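Local coordinates for protein putative protease (Parabacteroides distasonis ATCC 8503, PDB 3KD4) that is of uncharacterised function but is probably an exported protease, at residues F417-V431 against T465-F479. Sequence-based numbering, arbitrary orientation.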
loop_
_atom_site.group_PDB
_atom_site.type_symbol
_atom_site.label_atom_id
_atom_site.label_comp_id
_atom_site.label_asym_id
_atom_site.label_seq_id
_atom_site.Cartn_x
_atom_site.Cartn_y
_atom_site.Cartn_z
ATOM N N PHE A 417 11.833 -11.458 0.054
ATOM C CA PHE A 417 11.620 -10.921 -1.268
ATOM C C PHE A 417 10.192 -11.248 -1.701
ATOM O O PHE A 417 9.790 -12.402 -1.615
ATOM C CB PHE A 417 12.628 -11.595 -2.194
ATOM C CG PHE A 417 12.567 -11.124 -3.592
ATOM C CD1 PHE A 417 12.834 -9.812 -3.891
ATOM C CD2 PHE A 417 12.254 -11.991 -4.618
ATOM C CE1 PHE A 417 12.782 -9.363 -5.207
ATOM C CE2 PHE A 417 12.215 -11.534 -5.958
ATOM C CZ PHE A 417 12.465 -10.220 -6.227
ATOM N N GLU A 418 9.432 -10.261 -2.150
ATOM C CA GLU A 418 8.013 -10.473 -2.500
ATOM C C GLU A 418 7.680 -9.952 -3.858
ATOM O O GLU A 418 8.030 -8.827 -4.189
ATOM C CB GLU A 418 7.105 -9.760 -1.461
ATOM C CG GLU A 418 5.603 -10.075 -1.577
ATOM C CD GLU A 418 4.811 -9.428 -0.469
ATOM O OE1 GLU A 418 4.608 -10.099 0.546
ATOM O OE2 GLU A 418 4.437 -8.244 -0.586
ATOM N N LEU A 419 6.973 -10.758 -4.643
ATOM C CA LEU A 419 6.527 -10.362 -5.965
ATOM C C LEU A 419 5.135 -9.741 -5.879
ATOM O O LEU A 419 4.354 -10.103 -5.002
ATOM C CB LEU A 419 6.447 -11.588 -6.860
ATOM C CG LEU A 419 7.685 -12.475 -6.985
ATOM C CD1 LEU A 419 7.343 -13.561 -7.997
ATOM C CD2 LEU A 419 8.896 -11.656 -7.446
ATOM N N PRO A 420 4.801 -8.823 -6.803
ATOM C CA PRO A 420 3.468 -8.222 -6.778
ATOM C C PRO A 420 2.352 -9.258 -6.981
ATOM O O PRO A 420 1.281 -9.127 -6.397
ATOM C CB PRO A 420 3.506 -7.236 -7.954
ATOM C CG PRO A 420 4.914 -7.048 -8.294
ATOM C CD PRO A 420 5.651 -8.259 -7.866
ATOM N N SER A 421 2.632 -10.297 -7.772
ATOM C CA SER A 421 1.664 -11.369 -8.050
ATOM C C SER A 421 2.390 -12.583 -8.580
ATOM O O SER A 421 3.551 -12.496 -8.965
ATOM C CB SER A 421 0.649 -10.943 -9.110
ATOM O OG SER A 421 1.228 -10.913 -10.419
ATOM N N LEU A 422 1.706 -13.708 -8.628
ATOM C CA LEU A 422 2.172 -14.807 -9.463
ATOM C C LEU A 422 1.936 -14.363 -10.906
ATOM O O LEU A 422 1.101 -13.471 -11.168
ATOM C CB LEU A 422 1.439 -16.099 -9.178
ATOM C CG LEU A 422 1.515 -16.560 -7.723
ATOM C CD1 LEU A 422 0.767 -17.910 -7.591
ATOM C CD2 LEU A 422 2.941 -16.671 -7.247
ATOM N N ILE A 423 2.668 -14.960 -11.848
ATOM C CA ILE A 423 2.544 -14.518 -13.209
ATOM C C ILE A 423 2.929 -15.632 -14.173
ATOM O O ILE A 423 3.749 -16.540 -13.845
ATOM C CB ILE A 423 3.421 -13.251 -13.451
ATOM C CG1 ILE A 423 2.965 -12.517 -14.718
ATOM C CG2 ILE A 423 4.929 -13.645 -13.482
ATOM C CD1 ILE A 423 2.997 -11.007 -14.616
ATOM N N ARG A 424 2.306 -15.555 -15.345
ATOM C CA ARG A 424 2.635 -16.410 -16.472
ATOM C C ARG A 424 2.604 -15.551 -17.712
ATOM O O ARG A 424 1.567 -14.915 -18.015
ATOM C CB ARG A 424 1.623 -17.535 -16.631
ATOM C CG ARG A 424 1.430 -18.410 -15.416
ATOM C CD ARG A 424 0.266 -19.385 -15.628
ATOM N NE ARG A 424 0.621 -20.642 -16.286
ATOM C CZ ARG A 424 0.603 -20.820 -17.597
ATOM N NH1 ARG A 424 0.271 -19.808 -18.382
ATOM N NH2 ARG A 424 0.916 -22.002 -18.119
ATOM N N GLU A 425 3.722 -15.515 -18.437
ATOM C CA GLU A 425 3.792 -14.698 -19.649
ATOM C C GLU A 425 4.286 -15.490 -20.847
ATOM O O GLU A 425 5.178 -16.330 -20.721
ATOM C CB GLU A 425 4.696 -13.486 -19.458
ATOM C CG GLU A 425 4.589 -12.836 -18.128
ATOM C CD GLU A 425 5.223 -11.474 -18.066
ATOM O OE1 GLU A 425 5.779 -10.985 -19.084
ATOM O OE2 GLU A 425 5.153 -10.882 -16.963
ATOM N N GLU A 426 3.696 -15.207 -22.002
ATOM C CA GLU A 426 4.180 -15.736 -23.261
ATOM C C GLU A 426 4.264 -14.611 -24.271
ATOM O O GLU A 426 3.272 -13.897 -24.485
ATOM C CB GLU A 426 3.266 -16.819 -23.778
ATOM C CG GLU A 426 3.660 -17.296 -25.162
ATOM C CD GLU A 426 2.646 -18.251 -25.741
ATOM O OE1 GLU A 426 1.478 -17.833 -25.936
ATOM O OE2 GLU A 426 3.012 -19.417 -25.973
ATOM N N VAL A 427 5.442 -14.443 -24.880
ATOM C CA VAL A 427 5.623 -13.429 -25.906
ATOM C C VAL A 427 6.128 -14.128 -27.172
ATOM O O VAL A 427 7.155 -14.821 -27.133
ATOM C CB VAL A 427 6.617 -12.320 -25.482
ATOM C CG1 VAL A 427 6.702 -11.228 -26.585
ATOM C CG2 VAL A 427 6.196 -11.715 -24.134
ATOM N N THR A 428 5.402 -13.942 -28.275
ATOM C CA THR A 428 5.737 -14.553 -29.553
ATOM C C THR A 428 6.199 -13.502 -30.541
ATOM O O THR A 428 5.449 -12.588 -30.868
ATOM C CB THR A 428 4.544 -15.281 -30.125
ATOM O OG1 THR A 428 4.192 -16.333 -29.230
ATOM C CG2 THR A 428 4.864 -15.880 -31.520
ATOM N N TYR A 429 7.436 -13.632 -31.022
ATOM C CA TYR A 429 7.979 -12.681 -31.987
ATOM C C TYR A 429 7.966 -13.346 -33.358
ATOM O O TYR A 429 8.359 -14.494 -33.484
ATOM C CB TYR A 429 9.414 -12.284 -31.645
ATOM C CG TYR A 429 9.591 -11.588 -30.328
ATOM C CD1 TYR A 429 9.813 -12.309 -29.157
ATOM C CD2 TYR A 429 9.529 -10.217 -30.244
ATOM C CE1 TYR A 429 9.959 -11.665 -27.938
ATOM C CE2 TYR A 429 9.675 -9.559 -29.034
ATOM C CZ TYR A 429 9.897 -10.288 -27.882
ATOM O OH TYR A 429 10.041 -9.625 -26.686
ATOM N N THR A 430 7.483 -12.647 -34.378
ATOM C CA THR A 430 7.618 -13.149 -35.730
ATOM C C THR A 430 8.622 -12.232 -36.420
ATOM O O THR A 430 8.399 -11.017 -36.557
ATOM C CB THR A 430 6.286 -13.223 -36.490
ATOM O OG1 THR A 430 5.399 -14.110 -35.796
ATOM C CG2 THR A 430 6.508 -13.766 -37.907
ATOM N N VAL A 431 9.756 -12.818 -36.769
ATOM C CA VAL A 431 10.865 -12.070 -37.289
ATOM C C VAL A 431 11.008 -12.375 -38.781
ATOM O O VAL A 431 11.128 -13.540 -39.164
ATOM C CB VAL A 431 12.171 -12.439 -36.555
ATOM C CG1 VAL A 431 13.315 -11.649 -37.145
ATOM C CG2 VAL A 431 12.028 -12.180 -35.056
ATOM N N THR A 465 10.406 -16.561 -42.270
ATOM C CA THR A 465 10.291 -15.928 -40.956
ATOM C C THR A 465 10.975 -16.807 -39.918
ATOM O O THR A 465 11.218 -18.007 -40.126
ATOM C CB THR A 465 8.833 -15.728 -40.494
ATOM O OG1 THR A 465 8.242 -17.012 -40.253
ATOM C CG2 THR A 465 8.004 -14.951 -41.526
ATOM N N ILE A 466 11.269 -16.200 -38.781
ATOM C CA ILE A 466 11.715 -16.944 -37.616
ATOM C C ILE A 466 10.779 -16.575 -36.472
ATOM O O ILE A 466 10.533 -15.389 -36.215
ATOM C CB ILE A 466 13.138 -16.580 -37.221
ATOM C CG1 ILE A 466 14.095 -16.888 -38.377
ATOM C CG2 ILE A 466 13.544 -17.298 -35.907
ATOM C CD1 ILE A 466 15.372 -16.024 -38.308
ATOM N N GLU A 467 10.250 -17.605 -35.817
ATOM C CA GLU A 467 9.395 -17.422 -34.680
ATOM C C GLU A 467 10.169 -17.615 -33.399
ATOM O O GLU A 467 10.728 -18.685 -33.164
ATOM C CB GLU A 467 8.267 -18.434 -34.715
ATOM C CG GLU A 467 7.318 -18.275 -33.543
ATOM C CD GLU A 467 6.445 -19.488 -33.339
ATOM O OE1 GLU A 467 7.004 -20.627 -33.248
ATOM O OE2 GLU A 467 5.214 -19.293 -33.228
ATOM N N VAL A 468 10.147 -16.606 -32.537
ATOM C CA VAL A 468 10.789 -16.730 -31.247
ATOM C C VAL A 468 9.721 -16.699 -30.173
ATOM O O VAL A 468 8.992 -15.718 -30.094
ATOM C CB VAL A 468 11.788 -15.579 -31.024
ATOM C CG1 VAL A 468 12.486 -15.742 -29.652
ATOM C CG2 VAL A 468 12.800 -15.533 -32.154
ATOM N N VAL A 469 9.623 -17.742 -29.343
ATOM C CA VAL A 469 8.655 -17.725 -28.222
ATOM C C VAL A 469 9.398 -17.662 -26.876
ATOM O O VAL A 469 10.225 -18.515 -26.575
ATOM C CB VAL A 469 7.687 -18.935 -28.249
ATOM C CG1 VAL A 469 6.660 -18.855 -27.102
ATOM C CG2 VAL A 469 6.982 -19.053 -29.608
ATOM N N ARG A 470 9.114 -16.634 -26.088
ATOM C CA ARG A 470 9.645 -16.535 -24.728
ATOM C C ARG A 470 8.515 -16.740 -23.735
ATOM O O ARG A 470 7.467 -16.122 -23.886
ATOM C CB ARG A 470 10.281 -15.162 -24.497
ATOM C CG ARG A 470 11.338 -14.763 -25.540
ATOM C CD ARG A 470 12.000 -13.485 -25.121
ATOM N NE ARG A 470 12.901 -13.766 -24.010
ATOM C CZ ARG A 470 13.104 -12.977 -22.965
ATOM N NH1 ARG A 470 12.445 -11.841 -22.824
ATOM N NH2 ARG A 470 13.973 -13.351 -22.046
ATOM N N THR A 471 8.734 -17.602 -22.739
ATOM C CA THR A 471 7.804 -17.822 -21.641
ATOM C C THR A 471 8.471 -17.668 -20.265
ATOM O O THR A 471 9.685 -17.954 -20.094
ATOM C CB THR A 471 7.162 -19.232 -21.706
ATOM O OG1 THR A 471 8.123 -20.212 -21.295
ATOM C CG2 THR A 471 6.705 -19.554 -23.135
ATOM N N ILE A 472 7.693 -17.170 -19.293
ATOM C CA ILE A 472 8.092 -17.186 -17.885
ATOM C C ILE A 472 6.903 -17.540 -17.020
ATOM O O ILE A 472 5.805 -17.080 -17.299
ATOM C CB ILE A 472 8.732 -15.861 -17.434
ATOM C CG1 ILE A 472 9.125 -15.934 -15.934
ATOM C CG2 ILE A 472 7.845 -14.611 -17.768
ATOM C CD1 ILE A 472 10.016 -14.786 -15.476
ATOM N N GLU A 473 7.107 -18.384 -16.004
ATOM C CA GLU A 473 6.099 -18.572 -14.976
ATOM C C GLU A 473 6.775 -18.441 -13.626
ATOM O O GLU A 473 7.882 -18.960 -13.424
ATOM C CB GLU A 473 5.397 -19.917 -15.096
ATOM C CG GLU A 473 6.333 -21.092 -14.960
ATOM C CD GLU A 473 5.629 -22.445 -15.079
ATOM O OE1 GLU A 473 4.716 -22.586 -15.936
ATOM O OE2 GLU A 473 6.018 -23.365 -14.320
ATOM N N LEU A 474 6.144 -17.688 -12.730
ATOM C CA LEU A 474 6.603 -17.578 -11.384
ATOM C C LEU A 474 5.437 -18.032 -10.498
ATOM O O LEU A 474 4.328 -17.478 -10.566
ATOM C CB LEU A 474 7.079 -16.150 -11.082
ATOM C CG LEU A 474 8.272 -15.590 -11.853
ATOM C CD1 LEU A 474 8.552 -14.112 -11.439
ATOM C CD2 LEU A 474 9.550 -16.433 -11.669
ATOM N N ASN A 475 5.689 -19.065 -9.693
ATOM C CA ASN A 475 4.629 -19.784 -8.973
ATOM C C ASN A 475 4.652 -19.655 -7.450
ATOM O O ASN A 475 3.950 -20.354 -6.778
ATOM C CB ASN A 475 4.688 -21.254 -9.333
ATOM C CG ASN A 475 4.618 -21.491 -10.831
ATOM O OD1 ASN A 475 3.757 -20.927 -11.528
ATOM N ND2 ASN A 475 5.522 -22.348 -11.345
ATOM N N LYS A 476 5.462 -18.766 -6.914
ATOM C CA LYS A 476 5.521 -18.512 -5.467
ATOM C C LYS A 476 5.678 -16.996 -5.335
ATOM O O LYS A 476 6.268 -16.363 -6.190
ATOM C CB LYS A 476 6.703 -19.276 -4.855
ATOM C CG LYS A 476 6.883 -19.150 -3.372
ATOM C CD LYS A 476 7.963 -20.134 -2.895
ATOM C CE LYS A 476 8.468 -19.909 -1.462
ATOM N NZ LYS A 476 7.400 -19.546 -0.469
ATOM N N GLN A 477 5.126 -16.421 -4.268
ATOM C CA GLN A 477 5.123 -14.986 -4.049
ATOM C C GLN A 477 6.233 -14.462 -3.145
ATOM O O GLN A 477 6.685 -13.349 -3.334
ATOM C CB GLN A 477 3.822 -14.594 -3.368
ATOM C CG GLN A 477 2.655 -14.616 -4.251
ATOM C CD GLN A 477 1.385 -14.465 -3.493
ATOM O OE1 GLN A 477 0.742 -13.419 -3.599
ATOM N NE2 GLN A 477 1.007 -15.513 -2.689
ATOM N N GLN A 478 6.594 -15.220 -2.119
ATOM C CA GLN A 478 7.582 -14.767 -1.155
ATOM C C GLN A 478 8.731 -15.719 -1.034
ATOM O O GLN A 478 8.546 -16.935 -1.012
ATOM C CB GLN A 478 6.983 -14.610 0.232
ATOM C CG GLN A 478 5.866 -13.586 0.309
ATOM C CD GLN A 478 5.348 -13.437 1.739
ATOM O OE1 GLN A 478 5.180 -14.429 2.434
ATOM N NE2 GLN A 478 5.085 -12.215 2.165
ATOM N N PHE A 479 9.912 -15.144 -0.875
ATOM C CA PHE A 479 11.153 -15.884 -0.920
ATOM C C PHE A 479 12.075 -15.428 0.209
ATOM O O PHE A 479 12.272 -14.226 0.435
ATOM C CB PHE A 479 11.849 -15.669 -2.274
ATOM C CG PHE A 479 11.033 -16.078 -3.441
ATOM C CD1 PHE A 479 10.089 -15.200 -3.990
ATOM C CD2 PHE A 479 11.172 -17.350 -3.984
ATOM C CE1 PHE A 479 9.306 -15.587 -5.058
ATOM C CE2 PHE A 479 10.382 -17.765 -5.072
ATOM C CZ PHE A 479 9.460 -16.879 -5.623
HETATM O O HOH W 1 10.009 -10.731 -24.067
#
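E418 and Q478 face each other as a non-hydrogen-bonded antiparallel pair, and they make the one hydrogen bond between side chains of the two segments: Q478 NE2 donates to E418 OE1 at 2.7 Å. Carboxylate and amide lie nearly coplanar, 15° apart, and the oxygen is met almost along its C-O axis. With CG anti to the backbone N (chi1 -171°) and an extended chain, E418 runs alongside Q478; its other oxygen, OE2, takes a salt bridge from R349. Replacing E418 by an alanine removes the carboxylate, and R349 is likely to lose its charge mate while the Q478 amide is left freer to turn.

Backbone bonds continue the link. F417 and F479 exchange two, and L419 N reaches Q477 O at 2.9 Å. Beyond the intervening loops a second ladder, one residue out of step, runs from I423-L474 to V431-I466, its hydrogen-bonded pairs tied in both directions; Y429 N to V468 O is nearly straight, at 177°.

One water accepts from R470 NH1 and donates to Y429 OH, lying in the plane of both flat groups; Y429 OH also hydrogen-bonds to P395 O. R470 CD rests 3.9 Å from Y429 CE1, while its guanidinium hydrogen-bonds to W494 O through NH2 and makes a cation-pi contact with the same residue, on helix 481-495.

Leucines suit the connecting loops, where their apolar branched ends pack against the other segment as the backbone pairing is interrupted: L419 CD1 meets L474 CD1 at 3.7 Å, and L422 CD2 lies 3.6 Å from Q477 CG. Further along, I472 CG2 packs on the aliphatic part of E425, whose carboxylate is bonded to I401 N.

Strand 423-433 also pairs with strand 370-380, and 465-474 with 453-462, making this ladder the second and third strands of a five-stranded mixed sheet in the DUF3858 region, partly covered by helix 481-495; the short 417-418/478-479 pair forms a separate two-stranded antiparallel ribbon.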